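Local atomic coordinates of proteasome accessory factor B/C (PafBC) (Paenarthrobacter aurescens, PDB entry 6SJ9), a protein that probably regulates transcription in the bacterial DNA damage response, binding DNA through winged helix-turn-helix domains joined to WYL domains. Residues Gln368-Ala371 with Asp372-Ile376; Lys379-Ile382 with Asp383-Lys386. All blocks are in the same frame, centred on the assembly; numbering follows the deposited sequence.

Interaction 1: residues Gln368-Ala371 with Asp372-Ile376; sequences QEVA and DHFGI
V370 sets its CG1 against the edge of the F374 ring, in the ring plane, 3.7 Å from CE2. The two side chains lie alongside one another and point the same way; V370 CG1 stands anti to the backbone N (chi1 167°), on the side where the ring comes up one turn later. H373 covers one face of that ring, its CD2 3.9 Å above the plane and over the centre, while F358, R351 and Q354 of helix 346-360 pack against the V370-F374 pair. On another side of the helix Q368 folds back at chi2 and gives NE2 to D372 OD1, 3.0 Å away. OD1 lies in the plane of the Q368 amide, whereas NE2 comes to it from above the carboxylate plane, the two planes being 40° apart. At the C-terminal end, A371 O receives I376 N at 3.1 Å, above its carbonyl plane, and a weak bond from G375 N; G375 N also reaches D372 O at 3.0 Å. The I376 N to A371 O and G375 N to D372 O bonds, with the positive phi of G375 (75°), readily adopted by glycine, make a Schellman motif, here ending helix 367-374 of the helix-turn-helix domain.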
ATOM      1  N   GLN A 368       2.346  19.117 -15.681  1.00 34.77           N
ATOM      2  CA  GLN A 368       1.986  19.142 -17.113  1.00 38.36           C
ATOM      3  C   GLN A 368       3.142  18.646 -17.968  1.00 42.91           C
ATOM      4  O   GLN A 368       2.961  17.825 -18.875  1.00 48.24           O
ATOM      5  CB  GLN A 368       1.596  20.529 -17.609  1.00 39.90           C
ATOM      6  CG  GLN A 368       1.030  20.475 -19.091  1.00 44.56           C
ATOM      7  CD  GLN A 368      -0.241  19.580 -19.160  1.00 49.25           C
ATOM      8  OE1 GLN A 368      -1.235  19.866 -18.491  1.00 50.13           O
ATOM      9  NE2 GLN A 368      -0.201  18.512 -19.951  1.00 47.48           N
ATOM     10  N   GLU A 369       4.335  19.120 -17.664  1.00 42.25           N
ATOM     11  CA  GLU A 369       5.520  18.770 -18.424  1.00 46.44           C
ATOM     12  C   GLU A 369       5.866  17.299 -18.263  1.00 44.75           C
ATOM     13  O   GLU A 369       6.331  16.658 -19.202  1.00 48.15           O
ATOM     14  CB  GLU A 369       6.644  19.688 -17.983  1.00 54.69           C
ATOM     15  CG  GLU A 369       8.005  19.332 -18.431  1.00 65.72           C
ATOM     16  CD  GLU A 369       9.000  20.321 -17.839  1.00 72.80           C
ATOM     17  OE1 GLU A 369      10.087  19.899 -17.364  1.00 75.11           O
ATOM     18  OE2 GLU A 369       8.658  21.532 -17.854  1.00 71.90           O
ATOM     19  N   VAL A 370       5.656  16.737 -17.083  1.00 42.20           N
ATOM     20  CA  VAL A 370       6.014  15.346 -16.944  1.00 41.43           C
ATOM     21  C   VAL A 370       4.941  14.453 -17.558  1.00 40.50           C
ATOM     22  O   VAL A 370       5.261  13.421 -18.157  1.00 38.32           O
ATOM     23  CB  VAL A 370       6.278  15.034 -15.457  1.00 44.71           C
ATOM     24  CG1 VAL A 370       6.348  13.536 -15.216  1.00 40.02           C
ATOM     25  CG2 VAL A 370       7.648  15.658 -15.054  1.00 45.11           C
ATOM     26  N   ALA A 371       3.667  14.840 -17.472  1.00 39.86           N
ATOM     27  CA  ALA A 371       2.643  14.064 -18.168  1.00 43.17           C
ATOM     28  C   ALA A 371       2.904  14.024 -19.680  1.00 50.29           C
ATOM     29  O   ALA A 371       2.884  12.943 -20.292  1.00 51.12           O
ATOM     30  CB  ALA A 371       1.271  14.651 -17.879  1.00 33.02           C
ATOM     31  N   ASP A 372       3.242  15.178 -20.277  1.00 50.63           N
ATOM     32  CA  ASP A 372       3.566  15.227 -21.708  1.00 52.75           C
ATOM     33  C   ASP A 372       4.724  14.304 -22.040  1.00 54.17           C
ATOM     34  O   ASP A 372       4.682  13.578 -23.029  1.00 56.15           O
ATOM     35  CB  ASP A 372       3.964  16.636 -22.130  1.00 51.73           C
ATOM     36  CG  ASP A 372       2.837  17.620 -22.059  1.00 51.18           C
ATOM     37  OD1 ASP A 372       1.664  17.236 -21.904  1.00 51.87           O
ATOM     38  OD2 ASP A 372       3.149  18.811 -22.149  1.00 53.78           O
ATOM     39  N   HIS A 373       5.767  14.331 -21.211  1.00 52.85           N
ATOM     40  CA  HIS A 373       6.927  13.479 -21.416  1.00 51.05           C
ATOM     41  C   HIS A 373       6.543  11.997 -21.421  1.00 50.25           C
ATOM     42  O   HIS A 373       7.066  11.215 -22.223  1.00 51.74           O
ATOM     43  CB  HIS A 373       7.953  13.770 -20.326  1.00 50.17           C
ATOM     44  CG  HIS A 373       9.078  12.787 -20.292  1.00 56.45           C
ATOM     45  ND1 HIS A 373      10.110  12.796 -21.209  1.00 60.27           N
ATOM     46  CD2 HIS A 373       9.319  11.744 -19.463  1.00 57.29           C
ATOM     47  CE1 HIS A 373      10.941  11.807 -20.937  1.00 60.74           C
ATOM     48  NE2 HIS A 373      10.483  11.154 -19.882  1.00 59.87           N
ATOM     49  N   PHE A 374       5.661  11.579 -20.511  1.00 45.96           N
ATOM     50  CA  PHE A 374       5.210  10.194 -20.528  1.00 47.50           C
ATOM     51  C   PHE A 374       4.064   9.933 -21.516  1.00 49.75           C
ATOM     52  O   PHE A 374       3.653   8.774 -21.675  1.00 51.88           O
ATOM     53  CB  PHE A 374       4.782   9.745 -19.108  1.00 44.42           C
ATOM     54  CG  PHE A 374       5.945   9.488 -18.207  1.00 45.89           C
ATOM     55  CD1 PHE A 374       6.699   8.342 -18.343  1.00 45.07           C
ATOM     56  CD2 PHE A 374       6.292  10.392 -17.256  1.00 49.97           C
ATOM     57  CE1 PHE A 374       7.783   8.117 -17.541  1.00 50.44           C
ATOM     58  CE2 PHE A 374       7.363  10.174 -16.455  1.00 53.28           C
ATOM     59  CZ  PHE A 374       8.122   9.027 -16.601  1.00 52.30           C
ATOM     60  N   GLY A 375       3.537  10.959 -22.176  1.00 49.26           N
ATOM     61  CA  GLY A 375       2.498  10.727 -23.169  1.00 48.34           C
ATOM     62  C   GLY A 375       1.150  10.406 -22.589  1.00 46.32           C
ATOM     63  O   GLY A 375       0.344   9.742 -23.245  1.00 48.34           O
ATOM     64  N   ILE A 376       0.873  10.861 -21.367  1.00 41.19           N
ATOM     65  CA  ILE A 376      -0.408  10.636 -20.725  1.00 41.59           C
ATOM     66  C   ILE A 376      -1.006  11.977 -20.360  1.00 43.80           C
ATOM     67  O   ILE A 376      -0.341  13.009 -20.374  1.00 45.11           O
ATOM     68  CB  ILE A 376      -0.279   9.742 -19.469  1.00 41.71           C
ATOM     69  CG1 ILE A 376       0.709  10.379 -18.470  1.00 39.56           C
ATOM     70  CG2 ILE A 376       0.168   8.341 -19.904  1.00 39.41           C
ATOM     71  CD1 ILE A 376       0.826   9.703 -17.102  1.00 38.54           C
TER

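Interaction 2: residues Lys379-Ile382 with Asp383-Lys386; sequences KALI and DDLK
The D384 carboxylate has A380 O over one face, 3.5 Å from CG and nearly equidistant from its two oxygens. A water on the same side of the plane ties the pair together, donating to A380 O at 2.7 Å and to D384 OD1 at 2.8 Å, so two acceptors that cannot bond each other share a donor. Beyond the helix, OD1 is also bonded to Q348 and OD2 forms a salt bridge with R351, which together should fix the rotation of this buried group and stabilise its charge. Were D384 an alanine, R351 would probably lose its carboxylate mate and the water its second acceptor. The D383 carboxylate swings outward, CG anti to the backbone N (chi1 -155°), and divides its oxygens between two cations: OD1 lies 3.6 Å from K386 NZ in a salt bridge, and OD2 forms another with R341. K386 also pairs with D151; its chain crosses I382 obliquely, with CD 4.1 Å from I382 CG2. Underneath, K386 N bonds I382 O at 2.8 Å, one of four successive i to i+4 bonds. L381 packs on I367 of helix 367-374, L385 meets L355 and L359 of helix 346-360, and both I382 and L385 reach W406 on strand 404-407.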
ATOM      1  N   LYS A 379      -4.483  14.439 -15.890  1.00 41.24           N
ATOM      2  CA  LYS A 379      -5.263  13.752 -14.868  1.00 40.82           C
ATOM      3  C   LYS A 379      -4.774  12.333 -14.634  1.00 36.12           C
ATOM      4  O   LYS A 379      -4.863  11.809 -13.508  1.00 36.10           O
ATOM      5  CB  LYS A 379      -6.736  13.692 -15.288  1.00 48.16           C
ATOM      6  CG  LYS A 379      -7.494  14.988 -15.101  1.00 59.52           C
ATOM      7  CD  LYS A 379      -7.901  15.100 -13.667  1.00 60.63           C
ATOM      8  CE  LYS A 379      -9.384  14.958 -13.574  1.00 58.32           C
ATOM      9  NZ  LYS A 379     -10.078  16.248 -13.731  1.00 58.53           N
ATOM     10  N   ALA A 380      -4.320  11.674 -15.689  1.00 35.85           N
ATOM     11  CA  ALA A 380      -3.751  10.345 -15.515  1.00 36.36           C
ATOM     12  C   ALA A 380      -2.504  10.427 -14.654  1.00 38.31           C
ATOM     13  O   ALA A 380      -2.278   9.570 -13.789  1.00 41.97           O
ATOM     14  CB  ALA A 380      -3.415   9.721 -16.895  1.00 34.22           C
ATOM     15  N   LEU A 381      -1.665  11.453 -14.881  1.00 37.37           N
ATOM     16  CA  LEU A 381      -0.464  11.585 -14.057  1.00 36.40           C
ATOM     17  C   LEU A 381      -0.806  11.875 -12.587  1.00 36.84           C
ATOM     18  O   LEU A 381      -0.215  11.282 -11.681  1.00 35.79           O
ATOM     19  CB  LEU A 381       0.440  12.674 -14.633  1.00 36.56           C
ATOM     20  CG  LEU A 381       1.699  12.858 -13.782  1.00 42.59           C
ATOM     21  CD1 LEU A 381       2.502  11.624 -13.746  1.00 45.34           C
ATOM     22  CD2 LEU A 381       2.572  13.934 -14.354  1.00 46.39           C
ATOM     23  N   ILE A 382      -1.787  12.742 -12.341  1.00 35.91           N
ATOM     24  CA  ILE A 382      -2.228  13.013 -10.970  1.00 37.32           C
ATOM     25  C   ILE A 382      -2.733  11.731 -10.290  1.00 35.72           C
ATOM     26  O   ILE A 382      -2.479  11.492  -9.099  1.00 33.17           O
ATOM     27  CB  ILE A 382      -3.285  14.123 -10.996  1.00 35.81           C
ATOM     28  CG1 ILE A 382      -2.593  15.436 -11.364  1.00 36.08           C
ATOM     29  CG2 ILE A 382      -3.934  14.228  -9.678  1.00 34.67           C
ATOM     30  CD1 ILE A 382      -3.601  16.531 -11.837  1.00 38.05           C
ATOM     31  N   ASP A 383      -3.472  10.899 -11.029  1.00 33.02           N
ATOM     32  CA  ASP A 383      -3.934   9.669 -10.418  1.00 36.88           C
ATOM     33  C   ASP A 383      -2.749   8.749 -10.063  1.00 34.37           C
ATOM     34  O   ASP A 383      -2.775   8.093  -9.027  1.00 36.53           O
ATOM     35  CB  ASP A 383      -4.925   8.947 -11.328  1.00 36.08           C
ATOM     36  CG  ASP A 383      -5.850   8.041 -10.520  1.00 42.33           C
ATOM     37  OD1 ASP A 383      -6.405   8.544  -9.519  1.00 43.19           O
ATOM     38  OD2 ASP A 383      -6.032   6.845 -10.851  1.00 44.02           O
ATOM     39  N   ASP A 384      -1.722   8.677 -10.927  1.00 34.12           N
ATOM     40  CA  ASP A 384      -0.510   7.931 -10.579  1.00 35.96           C
ATOM     41  C   ASP A 384       0.060   8.426  -9.274  1.00 32.75           C
ATOM     42  O   ASP A 384       0.483   7.635  -8.450  1.00 29.61           O
ATOM     43  CB  ASP A 384       0.592   8.064 -11.641  1.00 35.24           C
ATOM     44  CG  ASP A 384       0.245   7.371 -12.948  1.00 42.43           C
ATOM     45  OD1 ASP A 384      -0.607   6.467 -12.977  1.00 44.44           O
ATOM     46  OD2 ASP A 384       0.865   7.738 -13.955  1.00 46.84           O
ATOM     47  N   LEU A 385       0.077   9.750  -9.074  1.00 34.22           N
ATOM     48  CA  LEU A 385       0.673  10.293  -7.864  1.00 34.53           C
ATOM     49  C   LEU A 385      -0.202  10.019  -6.659  1.00 36.42           C
ATOM     50  O   LEU A 385       0.320   9.775  -5.570  1.00 38.07           O
ATOM     51  CB  LEU A 385       0.954  11.801  -8.006  1.00 32.06           C
ATOM     52  CG  LEU A 385       2.067  12.136  -8.987  1.00 35.82           C
ATOM     53  CD1 LEU A 385       2.147  13.604  -9.323  1.00 35.37           C
ATOM     54  CD2 LEU A 385       3.384  11.719  -8.369  1.00 33.20           C
ATOM     55  N   LYS A 386      -1.537  10.072  -6.820  1.00 36.74           N
ATOM     56  CA  LYS A 386      -2.422   9.754  -5.696  1.00 37.75           C
ATOM     57  C   LYS A 386      -2.234   8.303  -5.250  1.00 36.52           C
ATOM     58  O   LYS A 386      -2.260   8.010  -4.058  1.00 39.34           O
ATOM     59  CB  LYS A 386      -3.895  10.009  -6.078  1.00 39.89           C
ATOM     60  CG  LYS A 386      -4.292  11.545  -6.119  1.00 42.39           C
ATOM     61  CD  LYS A 386      -5.621  11.764  -6.920  1.00 41.20           C
ATOM     62  CE  LYS A 386      -6.813  10.851  -6.468  1.00 45.09           C
ATOM     63  NZ  LYS A 386      -7.979  11.003  -7.439  1.00 49.95           N
TER
HETATM   64  O   HOH W   1      -3.019   7.037 -14.235  1.00 39.54           O

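Along the chain, helix 346-360 leads into short strand 365-366 and then interaction 1, which closes the last turns of helix 367-374. After the turn, interaction 2 lies within helix 378-389. The two are local and in series, neither nested nor crossing, their centres about 11 Å apart. They meet where L381 CD2 lies 3.4 Å from A371 N and 3.9 Å from V370 CG1, and where I376 CD1 comes 3.7 Å from D384 OD2. Helix 346-360 packs on both, completing a three-helix unit; helix 378-389 is probably the recognition helix. The 404-407 and 410-413 hairpin adjoins it, and strand 404-407 also pairs with strand 175-188.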